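Local coordinates for pilin (Clostridioides difficile, PDB 6T8S), which serves as the major type IV pilin PilA1, a subunit that probably polymerises into the filaments of the pilus, at residues Asn10-Lys13 with Ala14-Ala17; Ser21-Ser24 with Ser25-Ala29; Asn120-Thr123 with Ser124-Val128. All blocks are in the same frame, centred on the assembly; numbering follows the deposited sequence. Where two conformers were deposited one is given.

Interactions 1 and 2 are adjoining pieces of one long helix, 9-37, with centres about 17 Å apart, while interaction 3 is a turn in the loop that leads into strand 128-138. Interaction 1 lies about 17 Å from interaction 3 between centres, about 8 Å between nearest atoms, and helix 94-104 receives side chains from both: V16 on L100, L122 on L101. Interactions 2 and 3 sit on opposite sides of the chain's centre, about 22 Å apart between centres, yet both reach strand 128-138, through Y23 and V26 on L137 and through V128 as a member of the strand. Interaction 3 touches neither of the others.

Interaction 1: residues Asn10-Lys13 with Ala14-Ala17; sequences NINK and AKVA
N10 and A14 start a ladder of four backbone bonds that carries the chain from 10-13 into 14-17, all within helix 9-37. A14 N donates to N10 O at 3.0 Å, K15 N to I11 O at 3.0 Å, and A17 N to K13 O at 3.0 Å. The remaining rung, V16 N to N12 O, is longer at 3.3 Å but also the straightest of the four, with an angle of 164° at the hydrogen. That N12 carbonyl has a second donor, the side-chain amide of Q96, so two N-H groups share its oxygen.

The side chains meet mostly by lying over the carbonyls one turn back. K15 is the clearest case: CG stands beside the backbone N and anti to the carbonyl carbon (chi1 -71°), which brings it to 3.4 Å from I11 O. From there the chain runs out extended, and its CE passes the CG2 branch of I11 at 4.1 Å, the two side chains crossing at a slant in a light van der Waals touch. V16 has its CG2 methyl at 3.7 Å from N12 O. The methyl of A14 sits beside two carbonyl oxygens of the preceding turn, with CB 3.6 Å from both N10 O and I11 O. I11 and A14 are exposed, whereas V16 is buried.

That split in exposure follows the packing of the helix on the rest of the pilin. V16 faces helix 94-104, where it meets Q96, K99 and L100; K13, though exposed, still touches K99 with its chain. N12 touches T93, and K15 lies on the loop residues D65 and I66, so this part of helix 9-37 rests on helix 94-104 and the loops beside it.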
loop_
_atom_site.group_PDB
_atom_site.type_symbol
_atom_site.label_atom_id
_atom_site.label_comp_id
_atom_site.label_asym_id
_atom_site.label_seq_id
_atom_site.Cartn_x
_atom_site.Cartn_y
_atom_site.Cartn_z
ATOM N N ASN A 10 7.848 -7.724 -18.930
ATOM C CA ASN A 10 8.620 -6.485 -18.614
ATOM C C ASN A 10 7.704 -5.359 -18.130
ATOM O O ASN A 10 8.058 -4.691 -17.126
ATOM C CB ASN A 10 9.437 -5.971 -19.800
ATOM C CG ASN A 10 10.916 -6.211 -19.590
ATOM O OD1 ASN A 10 11.695 -5.263 -19.484
ATOM N ND2 ASN A 10 11.299 -7.473 -19.468
ATOM N N ILE A 11 6.594 -5.131 -18.832
ATOM C CA ILE A 11 5.540 -4.147 -18.442
ATOM C C ILE A 11 5.051 -4.491 -17.026
ATOM O O ILE A 11 4.950 -3.567 -16.202
ATOM C CB ILE A 11 4.386 -4.127 -19.466
ATOM C CG1 ILE A 11 4.838 -3.592 -20.832
ATOM C CG2 ILE A 11 3.190 -3.357 -18.926
ATOM C CD1 ILE A 11 5.303 -2.154 -20.833
ATOM N N ASN A 12 4.776 -5.768 -16.751
ATOM C CA ASN A 12 4.209 -6.219 -15.449
ATOM C C ASN A 12 5.217 -5.936 -14.327
ATOM O O ASN A 12 4.789 -5.481 -13.257
ATOM C CB ASN A 12 3.758 -7.685 -15.486
ATOM C CG ASN A 12 2.388 -7.845 -16.117
ATOM O OD1 ASN A 12 1.773 -6.860 -16.518
ATOM N ND2 ASN A 12 1.880 -9.065 -16.178
ATOM N N LYS A 13 6.502 -6.185 -14.569
ATOM C CA LYS A 13 7.591 -5.925 -13.589
ATOM C C LYS A 13 7.666 -4.412 -13.326
ATOM O O LYS A 13 7.850 -4.022 -12.171
ATOM C CB LYS A 13 8.897 -6.544 -14.113
ATOM C CG LYS A 13 10.186 -5.976 -13.529
ATOM C CD LYS A 13 11.462 -6.530 -14.168
ATOM C CE LYS A 13 12.703 -5.715 -13.845
ATOM N NZ LYS A 13 13.584 -5.566 -15.033
ATOM N N ALA A 14 7.511 -3.563 -14.347
ATOM C CA ALA A 14 7.603 -2.093 -14.185
ATOM C C ALA A 14 6.384 -1.570 -13.410
ATOM O O ALA A 14 6.541 -0.660 -12.589
ATOM C CB ALA A 14 7.759 -1.428 -15.536
ATOM N N LYS A 15 5.198 -2.164 -13.586
ATOM C CA LYS A 15 4.004 -1.755 -12.786
ATOM C C LYS A 15 4.273 -2.000 -11.294
ATOM O O LYS A 15 3.922 -1.142 -10.460
ATOM C CB LYS A 15 2.773 -2.535 -13.247
ATOM C CG LYS A 15 2.264 -2.118 -14.612
ATOM C CD LYS A 15 1.064 -2.901 -15.061
ATOM C CE LYS A 15 0.360 -2.232 -16.218
ATOM N NZ LYS A 15 -0.659 -3.131 -16.798
ATOM N N VAL A 16 4.852 -3.151 -10.967
ATOM C CA VAL A 16 5.265 -3.483 -9.570
ATOM C C VAL A 16 6.282 -2.437 -9.090
ATOM O O VAL A 16 6.132 -1.931 -7.966
ATOM C CB VAL A 16 5.794 -4.927 -9.489
ATOM C CG1 VAL A 16 6.631 -5.176 -8.250
ATOM C CG2 VAL A 16 4.636 -5.915 -9.567
ATOM N N ALA A 17 7.287 -2.100 -9.902
ATOM C CA ALA A 17 8.321 -1.114 -9.499
ATOM C C ALA A 17 7.653 0.236 -9.215
ATOM O O ALA A 17 8.062 0.923 -8.271
ATOM C CB ALA A 17 9.391 -0.998 -10.556
#

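Interaction 2: residues Ser21-Ser24 with Ser25-Ala29; sequences SDYS and SVKSA
Y23 and K27 mark this as a contact of one helical turn, i to i+4, in the middle of helix 9-37, where one side of the helix is buried and the other open. Four backbone bonds define it: S25 N to S21 O, V26 N to D22 O at 2.9 Å, K27 N to Y23 O at 2.8 Å, and S28 N to S24 O. Side by side and pointing the same way, Y23 and K27 leave the helix together. Each has its CG anti to the backbone N (chi1 170° and -180°), and K27 then runs extended until its CD comes 4.1 Å from Y23 OH. In the type IV pilin fold a long N-terminal helix packs on an antiparallel sheet, and here Y23 is buried on that face: its side chain meets I135 and L137 of strand 128-138, and its OH is hydrogen-bonded to V136 O. V26 also lies on L137, with its CG2 methyl pressed 3.2 Å from D22 O. The D22 carboxylate has its partner outside the segment, OD2 being hydrogen-bonded to Y70 OH. S21, S24, S25 and S28 give the exposed side a run of small hydroxyls, with S25 resting on M57.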
loop_
_atom_site.group_PDB
_atom_site.type_symbol
_atom_site.label_atom_id
_atom_site.label_comp_id
_atom_site.label_asym_id
_atom_site.label_seq_id
_atom_site.Cartn_x
_atom_site.Cartn_y
_atom_site.Cartn_z
ATOM N N SER A 21 7.880 2.529 -5.825
ATOM C CA SER A 21 8.290 3.965 -5.810
ATOM C C SER A 21 7.248 4.797 -5.045
ATOM O O SER A 21 7.617 5.633 -4.191
ATOM C CB SER A 21 8.508 4.494 -7.201
ATOM O OG SER A 21 8.925 5.855 -7.168
ATOM N N ASP A 22 5.966 4.568 -5.321
ATOM C CA ASP A 22 4.860 5.225 -4.577
ATOM C C ASP A 22 4.975 4.884 -3.090
ATOM O O ASP A 22 4.846 5.802 -2.273
ATOM C CB ASP A 22 3.498 4.832 -5.158
ATOM C CG ASP A 22 3.219 5.389 -6.541
ATOM O OD1 ASP A 22 3.963 6.312 -6.981
ATOM O OD2 ASP A 22 2.246 4.906 -7.172
ATOM N N TYR A 23 5.181 3.616 -2.751
ATOM C CA TYR A 23 5.307 3.132 -1.353
ATOM C C TYR A 23 6.410 3.924 -0.630
ATOM O O TYR A 23 6.198 4.414 0.490
ATOM C CB TYR A 23 5.574 1.625 -1.356
ATOM C CG TYR A 23 5.957 1.067 -0.013
ATOM C CD1 TYR A 23 4.963 0.767 0.892
ATOM C CD2 TYR A 23 7.275 0.857 0.360
ATOM C CE1 TYR A 23 5.259 0.271 2.147
ATOM C CE2 TYR A 23 7.590 0.333 1.614
ATOM C CZ TYR A 23 6.570 0.049 2.509
ATOM O OH TYR A 23 6.767 -0.456 3.765
ATOM N N SER A 24 7.578 4.042 -1.267
ATOM C CA SER A 24 8.763 4.726 -0.700
ATOM C C SER A 24 8.462 6.206 -0.427
ATOM O O SER A 24 8.776 6.684 0.693
ATOM C CB SER A 24 9.955 4.570 -1.608
ATOM O OG SER A 24 11.087 5.131 -0.988
ATOM N N SER A 25 7.877 6.905 -1.401
ATOM C CA SER A 25 7.510 8.341 -1.309
ATOM C C SER A 25 6.477 8.546 -0.195
ATOM O O SER A 25 6.618 9.483 0.594
ATOM C CB SER A 25 7.027 8.859 -2.637
ATOM O OG SER A 25 8.089 8.913 -3.588
ATOM N N VAL A 26 5.445 7.711 -0.150
ATOM C CA VAL A 26 4.362 7.835 0.865
ATOM C C VAL A 26 4.952 7.531 2.248
ATOM O O VAL A 26 4.572 8.221 3.215
ATOM C CB VAL A 26 3.171 6.918 0.535
ATOM C CG1 VAL A 26 2.171 6.873 1.680
ATOM C CG2 VAL A 26 2.498 7.347 -0.751
ATOM N N LYS A 27 5.819 6.524 2.352
ATOM C CA LYS A 27 6.411 6.124 3.652
ATOM C C LYS A 27 7.201 7.307 4.234
ATOM O O LYS A 27 7.083 7.552 5.447
ATOM C CB LYS A 27 7.295 4.884 3.517
ATOM C CG LYS A 27 7.923 4.430 4.825
ATOM C CD LYS A 27 8.523 3.056 4.785
ATOM C CE LYS A 27 9.261 2.734 6.065
ATOM N NZ LYS A 27 10.134 1.559 5.887
ATOM N N SER A 28 8.013 7.986 3.425
ATOM C CA SER A 28 8.855 9.124 3.882
ATOM C C SER A 28 7.960 10.267 4.384
ATOM O O SER A 28 8.210 10.813 5.502
ATOM C CB SER A 28 9.787 9.582 2.783
ATOM O OG SER A 28 10.755 10.472 3.313
ATOM N N ALA A 29 6.920 10.601 3.620
ATOM C CA ALA A 29 5.943 11.658 3.966
ATOM C C ALA A 29 5.212 11.268 5.257
ATOM O O ALA A 29 4.996 12.166 6.118
ATOM C CB ALA A 29 4.984 11.888 2.823
#

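Interaction 3: residues Asn120-Thr123 with Ser124-Val128; sequences NPLT and SNTKV
The T123 peptide carbonyl is met over one of its faces by T126: T126 N donates to T123 O at 3.1 Å from 64° above the carbonyl plane, well away from the lone-pair directions. This bond closes a type I beta turn from T123 to T126. The T123 side chain adds a second closure. Its OG1 sits between the backbone N and the carbonyl carbon (chi1 82°), which swings it over the turn to accept N125 N at 3.2 Å, an ST turn. The same oxygen is 2.9 Å from T126 OG1, a hydroxyl-to-hydroxyl hydrogen bond between side chains that cross at about a right angle. Beneath this polar cluster L122 supplies an apolar floor: its CD1 touches T126 CB and CG2, each at 3.7 Å, and V128 CG2 at 4.0 Å. L122 is buried against L101 and I109, while V128 begins strand 128-138 beside V90 and L92. Two hydrogen bonds grip T123 OG1, which should restrain its rotation about chi1. Because N125 N is a donor there, that bond uses the hydroxyl oxygen as acceptor, while the T126 hydroxyl pair leaves the proton direction open.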
loop_
_atom_site.group_PDB
_atom_site.type_symbol
_atom_site.label_atom_id
_atom_site.label_comp_id
_atom_site.label_asym_id
_atom_site.label_seq_id
_atom_site.Cartn_x
_atom_site.Cartn_y
_atom_site.Cartn_z
ATOM N N ASN A 120 -3.753 -12.821 5.785
ATOM C CA ASN A 120 -2.884 -13.803 5.079
ATOM C C ASN A 120 -1.786 -13.031 4.339
ATOM O O ASN A 120 -2.072 -12.158 3.523
ATOM C CB ASN A 120 -3.654 -14.738 4.133
ATOM C CG ASN A 120 -4.125 -16.053 4.750
ATOM O OD1 ASN A 120 -3.817 -16.404 5.894
ATOM N ND2 ASN A 120 -4.888 -16.815 3.984
ATOM N N PRO A 121 -0.497 -13.306 4.615
ATOM C CA PRO A 121 0.579 -12.621 3.898
ATOM C C PRO A 121 0.626 -13.017 2.415
ATOM O O PRO A 121 0.395 -14.178 2.100
ATOM C CB PRO A 121 1.859 -13.072 4.616
ATOM C CG PRO A 121 1.487 -14.352 5.339
ATOM C CD PRO A 121 0.005 -14.248 5.626
ATOM N N LEU A 122 0.912 -12.057 1.531
ATOM C CA LEU A 122 1.228 -12.370 0.116
ATOM C C LEU A 122 2.415 -13.338 0.107
ATOM O O LEU A 122 3.323 -13.149 0.924
ATOM C CB LEU A 122 1.564 -11.075 -0.639
ATOM C CG LEU A 122 1.684 -11.198 -2.163
ATOM C CD1 LEU A 122 0.329 -11.325 -2.835
ATOM C CD2 LEU A 122 2.422 -9.997 -2.746
ATOM N N THR A 123 2.411 -14.330 -0.786
ATOM C CA THR A 123 3.567 -15.224 -1.035
ATOM C C THR A 123 4.067 -15.037 -2.470
ATOM O O THR A 123 3.339 -14.455 -3.312
ATOM C CB THR A 123 3.233 -16.701 -0.778
ATOM O OG1 THR A 123 2.578 -17.220 -1.937
ATOM C CG2 THR A 123 2.370 -16.897 0.451
ATOM N N SER A 124 5.246 -15.584 -2.753
ATOM C CA SER A 124 5.892 -15.496 -4.084
ATOM C C SER A 124 5.096 -16.313 -5.118
ATOM O O SER A 124 5.337 -16.123 -6.310
ATOM C CB SER A 124 7.330 -15.916 -3.993
ATOM O OG SER A 124 7.414 -17.262 -3.589
ATOM N N ASN A 125 4.159 -17.164 -4.688
ATOM C CA ASN A 125 3.298 -17.981 -5.591
ATOM C C ASN A 125 1.856 -17.458 -5.626
ATOM O O ASN A 125 1.015 -18.141 -6.236
ATOM C CB ASN A 125 3.273 -19.453 -5.162
ATOM C CG ASN A 125 4.637 -20.098 -5.248
ATOM O OD1 ASN A 125 5.377 -19.861 -6.193
ATOM N ND2 ASN A 125 4.985 -20.901 -4.258
ATOM N N THR A 126 1.547 -16.307 -5.024
ATOM C CA THR A 126 0.152 -15.788 -4.951
ATOM C C THR A 126 -0.223 -15.033 -6.236
ATOM O O THR A 126 0.561 -14.185 -6.676
ATOM C CB THR A 126 -0.082 -14.876 -3.742
ATOM O OG1 THR A 126 0.328 -15.569 -2.568
ATOM C CG2 THR A 126 -1.536 -14.483 -3.603
ATOM N N LYS A 127 -1.374 -15.373 -6.823
ATOM C CA LYS A 127 -2.076 -14.587 -7.870
ATOM C C LYS A 127 -3.164 -13.771 -7.177
ATOM O O LYS A 127 -3.847 -14.320 -6.280
ATOM C CB LYS A 127 -2.724 -15.486 -8.927
ATOM C CG LYS A 127 -1.764 -16.294 -9.789
ATOM C CD LYS A 127 -2.348 -16.689 -11.149
ATOM C CE LYS A 127 -1.309 -17.149 -12.164
ATOM N NZ LYS A 127 -0.256 -16.130 -12.453
ATOM N N VAL A 128 -3.321 -12.512 -7.561
ATOM C CA VAL A 128 -4.405 -11.640 -7.031
ATOM C C VAL A 128 -5.233 -11.162 -8.214
ATOM O O VAL A 128 -4.666 -10.564 -9.151
ATOM C CB VAL A 128 -3.862 -10.469 -6.194
ATOM C CG1 VAL A 128 -4.997 -9.648 -5.626
ATOM C CG2 VAL A 128 -2.936 -10.937 -5.070
#